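Long-range contacts in Exo beta-1,2-glucooligosaccharide sophorohydrolase (non-reducing end) (Parabacteroides distasonis ATCC 8503, PDB 5Z06), which hydrolyses linear beta-1,2-glucan and beta-1,2-glucooligosaccharides of at least four glucose units, releasing sophorose from the non-reducing end: residues Asp7-Glu12 with Asp176-Pro181; Arg82-Leu87 with Ile137-Phe142; Ile105-Ala110 with Lys153-Val158; Asp216-Arg221 with Val236-Met241. All coordinates share one frame; numbering follows the deposited sequence.

Contact 1. Residues Asp7-Glu12 with Asp176-Pro181; sequences DYVFFE and DIELLP. With CA (calcium ion), chain C.
Tyr8 and Phe10 both close on Leu179, but their first torsions differ: Tyr8 CG lies anti to its backbone N (chi1 -169°), whereas Phe10 CG sits beside its own (chi1 -65°). Leu179 splits its branches between them, CD1 lying 3.7 Å from Tyr8 CD2 and CD2 meeting Phe10 CE2 at the ring edge, also at 3.7 Å. The backbone is an antiparallel beta pairing broken by a bulge: Val9 faces Glu178, then the register slips so that Phe11 faces Ile177. At the slip, Ile177 O takes two donors. Phe11 N arrives in the carbonyl plane on a lone pair at 2.9 Å, while Phe10 N comes in tilted from that plane. Ile177 CG2 packs against Phe10 CB, adding to the buried apolar side of the sheet. On the side of Val9 the character turns acidic. Asp7 OD2 lies 4.4 Å from Glu178 OE1, and this likely repulsion is probably eased by Arg238 and Tyr264, which both reach Asp7 OD2, and by Lys218, which pairs with Glu178. A water donates to both Asp7 OD1 and Leu179 O. Just past the bulge the chain reaches the calcium site, where Glu12 O binds the calcium ion at 2.3 Å.

Contact 2. Residues Arg82-Leu87 with Ile137-Phe142; sequences REPSTL and IPLEDF
Leu139 lies across the backbone of Ser85, its CG only 3.3 Å from Ser85 O, and spreads its two methyls along the opposite segment. CD1 meets the ring of Pro84, 3.9 Å from Pro84 CG, while CD2 rests beside Leu87, 3.8 Å from Leu87 N. Leu87 has CG anti to its backbone N (chi1 171°), and from there CD2 reaches Phe142 CZ at 3.8 Å and Ile137 CD1 at 4.0 Å; the leucine and the phenylalanine cross at about a right angle. With Leu139 cut back to an alanine, a gap is likely to open between Pro84 and Leu87, leaving both with less apolar cover.

Behind this first shell is a short antiparallel pairing. Leu87 and Ile137 exchange two backbone hydrogen bonds, and Leu139 N gives a nearly straight one to Ser85 O (2.7 Å, 173°). Between them Thr86 faces Pro138 in a non-hydrogen-bonded pair, a position where proline's missing N-H costs the pairing with Thr86 no hydrogen bond. The chain then turns, with Asp141 N bonded to Pro138 O at 2.9 Å, and so carries Phe142 back over Leu87. On the far edge, Ser85 and Thr86 form a classic bulge against Leu180, and Thr86 OG1 also bonds to Leu180 O.

Strand 86-93 thus runs between strands 132-138 and 169-180 of one sheet, while Leu87, Ile137, Leu139 and Phe142 face strand 104-109 of the other sheet of a beta sandwich, with strand 118-119 also touching Ile137 and Phe142.

Contact 3. Residues Ile105-Ala110 with Lys153-Val158; sequences IAIRYA and KKLAAV
Arg108 takes part in three of the four hydrogen bonds across the contact, in a classic beta bulge where Ala156 and Ala157 both face it. Its N donates to Ala157 O at 2.7 Å. Its O receives Ala157 N on a lone pair, in the carbonyl plane, at 3.1 Å, plus a weak bond from Ala156 N. Beyond the bulge Ala110 N donates to Lys154 O, and Leu155 is the centre of an inverse gamma turn.

The apolar contacts lie on the other face. Leu155 CD2 bridges Ile107 CG2 (4.0 Å) and Tyr109 CE1 (3.9 Å), the tyrosine and leucine running side by side; further along, Ile105 CD1 meets Val158 CG1 at 3.6 Å.

The charged group folds back beside two methyls: a bend at chi3 (54°) brings NH1 of Arg108 to 3.5 Å from Ala156 CB and its NH2 to 3.7 Å from Ala157 CB. A salt bridge from NE to Glu69 holds the guanidinium there.

Strand 155-161 pairs here with 104-109 and on its other edge with 65-71, which supplies Glu69, while Ile105, Leu155 and Val158 turn inward to meet strands 86-93 and 169-180 of the facing sheet.

Contact 4. Residues Asp216-Arg221 with Val236-Met241; sequences DIKYYR and VRRPWM
Tyr220 and Arg237 form an antiparallel hydrogen-bonded pair, with Tyr220 N to Arg237 O at 2.6 Å and Arg237 N to Tyr220 O at 2.8 Å, in the hairpin of strands 219-225 and 232-237, part of a small sheet consistent with a fibronectin type III-like module.

The Tyr219 ring is held on both faces. Val236 CG1 makes a CH-pi contact over one, 4.0 Å from the ring centroid, and Lys218 CB covers the other. Its chi1 of 43° puts CG between the backbone N and the carbonyl carbon, which leaves the ring over Val236. The guanidinium of Arg238 stands at the ring's edge: Tyr219 CD2 lies 4.1 Å above the centre of the guanidinium, the two planes 84° apart, so this is not a parallel cation-pi stack. Were Tyr219 replaced by an alanine, Val236 CG1 would probably lose the ring it packs on and the guanidinium of Arg238 would be freer to turn.

On the other side of the strand, Tyr220 CE2 meets Pro239 CA at 3.8 Å, and Ile217 CD1 lies over one face of the Tyr220 ring. Pro239 CG also comes within 3.3 Å of Ile217 O. Arg237 NH1 folds back to Val236 O, while its NH2 bridges to Glu645.

Lys218 NZ and Arg238 NH1 lie only 4.7 Å apart, yet Arg238 NH2 forms a salt bridge with Glu12, and Asp7 and Glu178 add further negative charge. The neighbouring positive charges are thus probably balanced by acids from the calcium-binding beta domain, tying the hairpin to it.

Contacts 1, 2 and 3 lie in one beta sandwich, their centres 11 to 12 Å apart. Contact 1 abuts contact 2 along neighbouring strands, with Leu180 O 2.9 Å from Ser85 N, and meets contact 3 across the core, with Tyr8 OH 2.6 Å from Leu155 O. Contact 4 belongs to the next sheet; its centre is about 13 Å from that of contact 1 but about 25 Å from that of contact 3. Salt bridges span the junction: Glu12 OE2 to Arg238 NH2 at 2.7 Å, and Arg82 NH1 of contact 2 to Asp216 OD2 at 2.8 Å. The calcium ion, to which contact 1 gives one ligand, Glu12 O, lies about 6 Å from the side chain of Val236 in contact 4.

Contact 1. Residues Asp7-Glu12 with Asp176-Pro181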
# COMPACT_ATOMS: atom_id res chain seq x y z
N ASP A 7 -17.10 5.70 3.08
CA ASP A 7 -18.09 4.97 3.84
C ASP A 7 -17.32 4.04 4.77
O ASP A 7 -16.30 3.45 4.36
CB ASP A 7 -19.00 4.21 2.91
CG ASP A 7 -19.70 5.11 1.95
OD1 ASP A 7 -20.19 6.18 2.39
OD2 ASP A 7 -19.77 4.74 0.77
N TYR A 8 -17.78 3.94 6.00
CA TYR A 8 -17.23 3.00 6.97
C TYR A 8 -17.84 1.62 6.71
O TYR A 8 -18.97 1.30 7.15
CB TYR A 8 -17.52 3.50 8.35
CG TYR A 8 -16.79 2.78 9.44
CD1 TYR A 8 -15.57 3.24 9.89
CD2 TYR A 8 -17.36 1.68 10.07
CE1 TYR A 8 -14.92 2.62 10.93
CE2 TYR A 8 -16.70 1.04 11.10
CZ TYR A 8 -15.49 1.51 11.53
OH TYR A 8 -14.84 0.89 12.56
N VAL A 9 -17.09 0.82 5.97
CA VAL A 9 -17.55 -0.45 5.43
C VAL A 9 -17.00 -1.59 6.27
O VAL A 9 -15.82 -1.63 6.54
CB VAL A 9 -17.07 -0.60 3.97
CG1 VAL A 9 -17.41 -1.96 3.38
CG2 VAL A 9 -17.69 0.50 3.11
N PHE A 10 -17.87 -2.52 6.67
CA PHE A 10 -17.44 -3.74 7.33
C PHE A 10 -17.14 -4.84 6.31
O PHE A 10 -16.26 -5.66 6.53
CB PHE A 10 -18.51 -4.23 8.29
CG PHE A 10 -18.74 -3.30 9.42
CD1 PHE A 10 -17.91 -3.34 10.53
CD2 PHE A 10 -19.76 -2.36 9.38
CE1 PHE A 10 -18.10 -2.47 11.59
CE2 PHE A 10 -19.97 -1.49 10.44
CZ PHE A 10 -19.14 -1.55 11.55
N PHE A 11 -17.91 -4.88 5.23
CA PHE A 11 -17.62 -5.80 4.16
C PHE A 11 -18.21 -5.32 2.86
O PHE A 11 -19.39 -5.00 2.80
CB PHE A 11 -18.19 -7.17 4.48
CG PHE A 11 -17.89 -8.18 3.44
CD1 PHE A 11 -16.69 -8.85 3.46
CD2 PHE A 11 -18.80 -8.45 2.43
CE1 PHE A 11 -16.39 -9.77 2.49
CE2 PHE A 11 -18.50 -9.38 1.45
CZ PHE A 11 -17.29 -10.05 1.48
N GLU A 12 -17.38 -5.28 1.83
CA GLU A 12 -17.85 -5.13 0.46
C GLU A 12 -17.52 -6.39 -0.33
O GLU A 12 -18.40 -6.99 -0.96
CB GLU A 12 -17.19 -3.94 -0.18
CG GLU A 12 -17.62 -3.72 -1.62
CD GLU A 12 -17.23 -2.35 -2.11
OE1 GLU A 12 -16.02 -2.08 -2.22
OE2 GLU A 12 -18.15 -1.55 -2.36
N ASP A 176 -22.10 -6.22 1.46
CA ASP A 176 -22.21 -4.77 1.54
C ASP A 176 -22.66 -4.27 2.89
O ASP A 176 -23.58 -3.46 3.02
CB ASP A 176 -23.09 -4.30 0.41
CG ASP A 176 -22.60 -4.82 -0.89
OD1 ASP A 176 -21.39 -4.67 -1.15
OD2 ASP A 176 -23.39 -5.43 -1.63
N ILE A 177 -21.95 -4.76 3.90
CA ILE A 177 -22.17 -4.43 5.28
C ILE A 177 -21.40 -3.15 5.50
O ILE A 177 -20.16 -3.12 5.40
CB ILE A 177 -21.65 -5.51 6.22
CG1 ILE A 177 -22.19 -6.88 5.81
CG2 ILE A 177 -22.05 -5.17 7.65
CD1 ILE A 177 -21.61 -8.04 6.54
N GLU A 178 -22.14 -2.09 5.77
CA GLU A 178 -21.56 -0.77 5.83
C GLU A 178 -22.45 0.20 6.60
O GLU A 178 -23.68 0.00 6.70
CB GLU A 178 -21.33 -0.23 4.41
CG GLU A 178 -22.58 -0.13 3.57
CD GLU A 178 -22.29 0.22 2.13
OE1 GLU A 178 -21.16 0.66 1.79
OE2 GLU A 178 -23.22 0.07 1.31
N LEU A 179 -21.80 1.24 7.11
CA LEU A 179 -22.50 2.36 7.69
C LEU A 179 -22.73 3.38 6.59
O LEU A 179 -21.81 3.68 5.82
CB LEU A 179 -21.69 2.96 8.83
CG LEU A 179 -21.32 2.02 9.97
CD1 LEU A 179 -20.69 2.80 11.09
CD2 LEU A 179 -22.53 1.25 10.46
N LEU A 180 -23.96 3.89 6.52
CA LEU A 180 -24.36 4.88 5.52
C LEU A 180 -25.05 6.03 6.22
O LEU A 180 -25.56 5.87 7.32
CB LEU A 180 -25.34 4.28 4.52
CG LEU A 180 -24.80 3.23 3.55
CD1 LEU A 180 -25.92 2.61 2.74
CD2 LEU A 180 -23.77 3.85 2.61
N PRO A 181 -25.06 7.21 5.58
CA PRO A 181 -25.74 8.34 6.20
C PRO A 181 -27.25 8.20 6.04
O PRO A 181 -27.70 7.47 5.16
CB PRO A 181 -25.18 9.55 5.44
CG PRO A 181 -24.79 9.01 4.12
CD PRO A 181 -24.38 7.59 4.32
CA CA C . -19.64 -8.11 -2.49
O HOH W 1 -21.25 6.14 4.87

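Contact 2. Residues Arg82-Leu87 with Ile137-Phe142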
# COMPACT_ATOMS: atom_id res chain seq x y z
N ARG A 82 -18.24 9.53 6.17
CA ARG A 82 -19.55 10.13 6.22
C ARG A 82 -20.10 9.85 7.59
O ARG A 82 -19.84 8.78 8.16
CB ARG A 82 -20.47 9.50 5.19
CG ARG A 82 -20.06 9.76 3.77
CD ARG A 82 -21.14 9.25 2.87
NE ARG A 82 -20.65 8.92 1.54
CZ ARG A 82 -20.43 9.77 0.53
NH1 ARG A 82 -20.61 11.09 0.65
NH2 ARG A 82 -20.01 9.29 -0.62
N GLU A 83 -20.85 10.79 8.14
CA GLU A 83 -21.48 10.57 9.43
C GLU A 83 -22.62 9.60 9.17
O GLU A 83 -23.46 9.87 8.32
CB GLU A 83 -21.96 11.87 10.05
CG GLU A 83 -20.79 12.80 10.37
CD GLU A 83 -21.21 14.02 11.17
OE1 GLU A 83 -22.43 14.23 11.35
OE2 GLU A 83 -20.31 14.76 11.62
N PRO A 84 -22.57 8.41 9.80
CA PRO A 84 -23.54 7.42 9.45
C PRO A 84 -24.73 7.47 10.40
O PRO A 84 -24.57 7.84 11.56
CB PRO A 84 -22.77 6.12 9.63
CG PRO A 84 -21.88 6.38 10.80
CD PRO A 84 -21.61 7.88 10.79
N SER A 85 -25.89 7.10 9.89
CA SER A 85 -27.08 6.88 10.71
C SER A 85 -27.55 5.44 10.67
O SER A 85 -28.34 5.04 11.52
CB SER A 85 -28.23 7.74 10.21
OG SER A 85 -28.01 9.09 10.53
N THR A 86 -27.07 4.65 9.70
CA THR A 86 -27.65 3.34 9.43
C THR A 86 -26.55 2.30 9.23
O THR A 86 -25.49 2.61 8.70
CB THR A 86 -28.57 3.36 8.20
OG1 THR A 86 -27.79 3.48 7.02
CG2 THR A 86 -29.57 4.52 8.25
N LEU A 87 -26.81 1.09 9.68
CA LEU A 87 -26.06 -0.08 9.26
C LEU A 87 -26.84 -0.68 8.12
O LEU A 87 -27.90 -1.27 8.32
CB LEU A 87 -25.93 -1.08 10.39
CG LEU A 87 -25.36 -2.45 10.04
CD1 LEU A 87 -23.92 -2.32 9.58
CD2 LEU A 87 -25.45 -3.35 11.25
N ILE A 137 -30.56 -0.82 9.31
CA ILE A 137 -30.83 -0.80 10.72
C ILE A 137 -30.38 0.57 11.14
O ILE A 137 -29.19 0.88 11.03
CB ILE A 137 -30.04 -1.88 11.48
CG1 ILE A 137 -30.35 -3.26 10.90
CG2 ILE A 137 -30.35 -1.82 12.97
CD1 ILE A 137 -29.36 -4.33 11.27
N PRO A 138 -31.33 1.42 11.60
CA PRO A 138 -30.91 2.66 12.19
C PRO A 138 -29.94 2.39 13.32
O PRO A 138 -30.19 1.52 14.16
CB PRO A 138 -32.23 3.26 12.72
CG PRO A 138 -33.26 2.77 11.77
CD PRO A 138 -32.81 1.36 11.45
N LEU A 139 -28.84 3.13 13.34
CA LEU A 139 -27.85 3.00 14.39
C LEU A 139 -28.46 3.33 15.74
O LEU A 139 -28.11 2.74 16.76
CB LEU A 139 -26.63 3.87 14.08
CG LEU A 139 -25.81 3.36 12.88
CD1 LEU A 139 -24.64 4.29 12.62
CD2 LEU A 139 -25.29 1.95 13.07
N GLU A 140 -29.35 4.30 15.73
CA GLU A 140 -30.32 4.57 16.81
C GLU A 140 -30.83 3.29 17.53
O GLU A 140 -30.74 3.19 18.76
CB GLU A 140 -31.50 5.32 16.18
CG GLU A 140 -32.28 6.24 17.08
CD GLU A 140 -33.43 6.88 16.34
OE1 GLU A 140 -33.49 6.75 15.09
OE2 GLU A 140 -34.27 7.52 16.99
N ASP A 141 -31.29 2.31 16.75
CA ASP A 141 -31.84 1.04 17.29
C ASP A 141 -30.81 0.22 18.09
O ASP A 141 -31.19 -0.50 19.03
CB ASP A 141 -32.45 0.17 16.19
CG ASP A 141 -33.61 0.86 15.44
OD1 ASP A 141 -33.89 2.05 15.69
OD2 ASP A 141 -34.26 0.21 14.59
N PHE A 142 -29.51 0.36 17.76
CA PHE A 142 -28.42 -0.21 18.59
C PHE A 142 -28.14 0.60 19.84
O PHE A 142 -27.34 0.18 20.69
CB PHE A 142 -27.11 -0.38 17.79
CG PHE A 142 -27.21 -1.36 16.65
CD1 PHE A 142 -27.31 -2.73 16.90
CD2 PHE A 142 -27.19 -0.93 15.33
CE1 PHE A 142 -27.39 -3.63 15.85
CE2 PHE A 142 -27.28 -1.83 14.28
CZ PHE A 142 -27.38 -3.19 14.54

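Contact 3. Residues Ile105-Ala110 with Lys153-Val158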
# COMPACT_ATOMS: atom_id res chain seq x y z
N ILE A 105 -28.34 -9.32 15.81
CA ILE A 105 -27.28 -8.51 15.28
C ILE A 105 -27.03 -7.35 16.22
O ILE A 105 -27.96 -6.77 16.76
CB ILE A 105 -27.59 -8.02 13.84
CG1 ILE A 105 -26.49 -7.08 13.35
CG2 ILE A 105 -28.94 -7.33 13.75
CD1 ILE A 105 -26.51 -6.93 11.84
N ALA A 106 -25.75 -7.04 16.38
CA ALA A 106 -25.25 -6.06 17.30
C ALA A 106 -23.99 -5.48 16.70
O ALA A 106 -23.53 -5.88 15.62
CB ALA A 106 -24.94 -6.69 18.64
N ILE A 107 -23.44 -4.49 17.38
CA ILE A 107 -22.17 -3.91 16.96
C ILE A 107 -21.24 -4.12 18.13
O ILE A 107 -21.61 -3.85 19.27
CB ILE A 107 -22.33 -2.45 16.52
CG1 ILE A 107 -23.06 -2.45 15.17
CG2 ILE A 107 -20.97 -1.77 16.39
CD1 ILE A 107 -23.51 -1.09 14.65
N ARG A 108 -20.06 -4.67 17.85
CA ARG A 108 -19.05 -4.83 18.85
C ARG A 108 -18.19 -3.60 18.83
O ARG A 108 -17.72 -3.19 17.76
CB ARG A 108 -18.18 -6.06 18.59
CG ARG A 108 -17.20 -6.29 19.74
CD ARG A 108 -16.31 -7.52 19.61
NE ARG A 108 -15.56 -7.56 18.36
CZ ARG A 108 -14.52 -6.78 18.03
NH1 ARG A 108 -14.07 -5.81 18.83
NH2 ARG A 108 -13.95 -6.95 16.86
N TYR A 109 -17.97 -3.03 20.02
CA TYR A 109 -17.10 -1.88 20.19
C TYR A 109 -15.66 -2.32 20.18
O TYR A 109 -15.37 -3.51 20.36
CB TYR A 109 -17.40 -1.12 21.50
CG TYR A 109 -18.76 -0.44 21.51
CD1 TYR A 109 -19.00 0.70 20.75
CD2 TYR A 109 -19.81 -0.94 22.30
CE1 TYR A 109 -20.24 1.33 20.77
CE2 TYR A 109 -21.04 -0.32 22.32
CZ TYR A 109 -21.24 0.81 21.56
OH TYR A 109 -22.45 1.42 21.58
N ALA A 110 -14.76 -1.36 19.97
CA ALA A 110 -13.32 -1.63 20.02
C ALA A 110 -12.85 -2.23 21.35
O ALA A 110 -11.88 -3.00 21.38
CB ALA A 110 -12.53 -0.35 19.71
N LYS A 153 -14.55 4.66 14.59
CA LYS A 153 -13.61 3.56 14.69
C LYS A 153 -13.77 2.71 15.93
O LYS A 153 -13.18 1.63 16.00
CB LYS A 153 -12.18 4.06 14.61
CG LYS A 153 -11.89 4.59 13.24
CD LYS A 153 -10.42 4.84 13.02
CE LYS A 153 -10.25 5.42 11.64
NZ LYS A 153 -8.83 5.73 11.47
N LYS A 154 -14.56 3.18 16.90
CA LYS A 154 -14.98 2.32 18.01
C LYS A 154 -16.05 1.28 17.60
O LYS A 154 -16.34 0.36 18.37
CB LYS A 154 -15.42 3.17 19.20
CG LYS A 154 -14.22 3.81 19.88
CD LYS A 154 -14.59 4.87 20.89
CE LYS A 154 -13.37 5.19 21.76
NZ LYS A 154 -13.51 6.50 22.45
N LEU A 155 -16.63 1.43 16.42
CA LEU A 155 -17.56 0.45 15.88
C LEU A 155 -16.71 -0.58 15.15
O LEU A 155 -16.49 -0.50 13.93
CB LEU A 155 -18.58 1.13 14.96
CG LEU A 155 -19.34 2.34 15.57
CD1 LEU A 155 -20.39 2.84 14.59
CD2 LEU A 155 -19.99 2.02 16.92
N ALA A 156 -16.20 -1.53 15.94
CA ALA A 156 -15.17 -2.46 15.47
C ALA A 156 -15.75 -3.55 14.58
O ALA A 156 -15.11 -3.95 13.61
CB ALA A 156 -14.43 -3.09 16.64
N ALA A 157 -16.95 -4.04 14.90
CA ALA A 157 -17.49 -5.16 14.17
C ALA A 157 -18.98 -5.20 14.23
O ALA A 157 -19.58 -4.71 15.18
CB ALA A 157 -16.91 -6.47 14.69
N VAL A 158 -19.58 -5.78 13.19
CA VAL A 158 -20.96 -6.18 13.19
C VAL A 158 -20.99 -7.60 13.74
O VAL A 158 -20.39 -8.50 13.16
CB VAL A 158 -21.55 -6.13 11.79
CG1 VAL A 158 -22.94 -6.74 11.75
CG2 VAL A 158 -21.59 -4.69 11.33

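Contact 4. Residues Asp216-Arg221 with Val236-Met241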
# COMPACT_ATOMS: atom_id res chain seq x y z
N ASP A 216 -21.34 12.46 -6.65
CA ASP A 216 -21.06 11.60 -5.51
C ASP A 216 -21.71 10.20 -5.66
O ASP A 216 -22.68 9.84 -4.99
CB ASP A 216 -21.45 12.29 -4.20
CG ASP A 216 -20.78 11.68 -3.00
OD1 ASP A 216 -19.96 10.76 -3.15
OD2 ASP A 216 -21.08 12.10 -1.87
N ILE A 217 -21.15 9.43 -6.58
CA ILE A 217 -21.62 8.07 -6.85
C ILE A 217 -21.06 7.07 -5.84
O ILE A 217 -20.04 7.33 -5.16
CB ILE A 217 -21.29 7.62 -8.29
CG1 ILE A 217 -19.79 7.54 -8.55
CG2 ILE A 217 -21.94 8.57 -9.30
CD1 ILE A 217 -19.43 6.50 -9.57
N LYS A 218 -21.72 5.92 -5.75
CA LYS A 218 -21.35 4.91 -4.77
C LYS A 218 -20.14 4.11 -5.28
O LYS A 218 -19.14 3.95 -4.60
CB LYS A 218 -22.53 3.98 -4.49
CG LYS A 218 -22.39 3.14 -3.24
CD LYS A 218 -23.49 2.10 -3.16
CE LYS A 218 -23.36 1.21 -1.94
NZ LYS A 218 -23.60 1.94 -0.68
N TYR A 219 -20.27 3.61 -6.49
CA TYR A 219 -19.22 2.82 -7.10
C TYR A 219 -19.49 2.69 -8.57
O TYR A 219 -20.57 3.05 -9.05
CB TYR A 219 -19.07 1.44 -6.45
CG TYR A 219 -20.33 0.64 -6.11
CD1 TYR A 219 -21.23 0.22 -7.09
CD2 TYR A 219 -20.56 0.21 -4.80
CE1 TYR A 219 -22.34 -0.54 -6.77
CE2 TYR A 219 -21.66 -0.56 -4.47
CZ TYR A 219 -22.55 -0.93 -5.45
OH TYR A 219 -23.63 -1.70 -5.11
N TYR A 220 -18.49 2.22 -9.27
CA TYR A 220 -18.64 1.80 -10.64
C TYR A 220 -18.89 0.30 -10.62
O TYR A 220 -18.26 -0.40 -9.84
CB TYR A 220 -17.39 2.12 -11.43
CG TYR A 220 -17.16 3.60 -11.55
CD1 TYR A 220 -17.84 4.35 -12.51
CD2 TYR A 220 -16.27 4.25 -10.69
CE1 TYR A 220 -17.64 5.71 -12.62
CE2 TYR A 220 -16.06 5.61 -10.79
CZ TYR A 220 -16.73 6.35 -11.76
OH TYR A 220 -16.51 7.70 -11.84
N ARG A 221 -19.83 -0.17 -11.42
CA ARG A 221 -20.04 -1.58 -11.59
C ARG A 221 -19.40 -1.94 -12.90
O ARG A 221 -19.68 -1.27 -13.92
CB ARG A 221 -21.52 -1.93 -11.66
CG ARG A 221 -22.04 -2.68 -10.45
CD ARG A 221 -23.52 -3.01 -10.59
NE ARG A 221 -24.16 -3.00 -9.27
CZ ARG A 221 -25.42 -2.63 -9.02
NH1 ARG A 221 -26.24 -2.22 -9.99
NH2 ARG A 221 -25.87 -2.67 -7.76
N VAL A 236 -16.95 -4.27 -8.64
CA VAL A 236 -17.28 -2.89 -8.39
C VAL A 236 -16.00 -2.17 -8.04
O VAL A 236 -15.08 -2.75 -7.46
CB VAL A 236 -18.30 -2.65 -7.25
CG1 VAL A 236 -19.66 -3.19 -7.64
CG2 VAL A 236 -17.85 -3.24 -5.91
N ARG A 237 -15.95 -0.91 -8.43
CA ARG A 237 -14.84 -0.09 -8.06
C ARG A 237 -15.38 1.20 -7.50
O ARG A 237 -16.19 1.89 -8.12
CB ARG A 237 -13.92 0.12 -9.26
CG ARG A 237 -13.04 -1.08 -9.57
CD ARG A 237 -12.00 -1.29 -8.47
NE ARG A 237 -11.13 -2.44 -8.70
CZ ARG A 237 -11.38 -3.69 -8.30
NH1 ARG A 237 -12.51 -4.03 -7.68
NH2 ARG A 237 -10.48 -4.63 -8.57
N ARG A 238 -14.91 1.52 -6.32
CA ARG A 238 -15.21 2.76 -5.67
C ARG A 238 -14.65 3.92 -6.51
O ARG A 238 -13.69 3.72 -7.25
CB ARG A 238 -14.58 2.76 -4.29
CG ARG A 238 -15.18 1.76 -3.32
CD ARG A 238 -16.51 2.26 -2.83
NE ARG A 238 -17.25 1.26 -2.07
CZ ARG A 238 -18.43 1.48 -1.49
NH1 ARG A 238 -19.00 2.68 -1.53
NH2 ARG A 238 -19.05 0.49 -0.83
N PRO A 239 -15.24 5.13 -6.37
CA PRO A 239 -14.88 6.31 -7.20
C PRO A 239 -13.41 6.76 -7.17
O PRO A 239 -12.95 7.38 -8.11
CB PRO A 239 -15.80 7.42 -6.65
CG PRO A 239 -16.82 6.74 -5.82
CD PRO A 239 -16.18 5.50 -5.29
N TRP A 240 -12.69 6.43 -6.10
CA TRP A 240 -11.24 6.65 -5.96
C TRP A 240 -10.37 5.74 -6.85
O TRP A 240 -9.16 5.95 -6.96
CB TRP A 240 -10.78 6.54 -4.48
CG TRP A 240 -11.26 5.32 -3.72
CD1 TRP A 240 -12.38 5.24 -2.92
CD2 TRP A 240 -10.65 4.03 -3.66
NE1 TRP A 240 -12.49 3.98 -2.38
CE2 TRP A 240 -11.44 3.22 -2.82
CE3 TRP A 240 -9.50 3.48 -4.24
CZ2 TRP A 240 -11.12 1.88 -2.55
CZ3 TRP A 240 -9.19 2.15 -3.98
CH2 TRP A 240 -9.99 1.36 -3.14
N MET A 241 -10.99 4.75 -7.49
CA MET A 241 -10.29 3.92 -8.45
C MET A 241 -11.04 3.98 -9.79
O MET A 241 -12.09 3.37 -9.93
CB MET A 241 -10.21 2.49 -7.88
CG MET A 241 -9.31 1.51 -8.59
SD MET A 241 -7.59 2.01 -8.72
CE MET A 241 -7.14 1.99 -7.00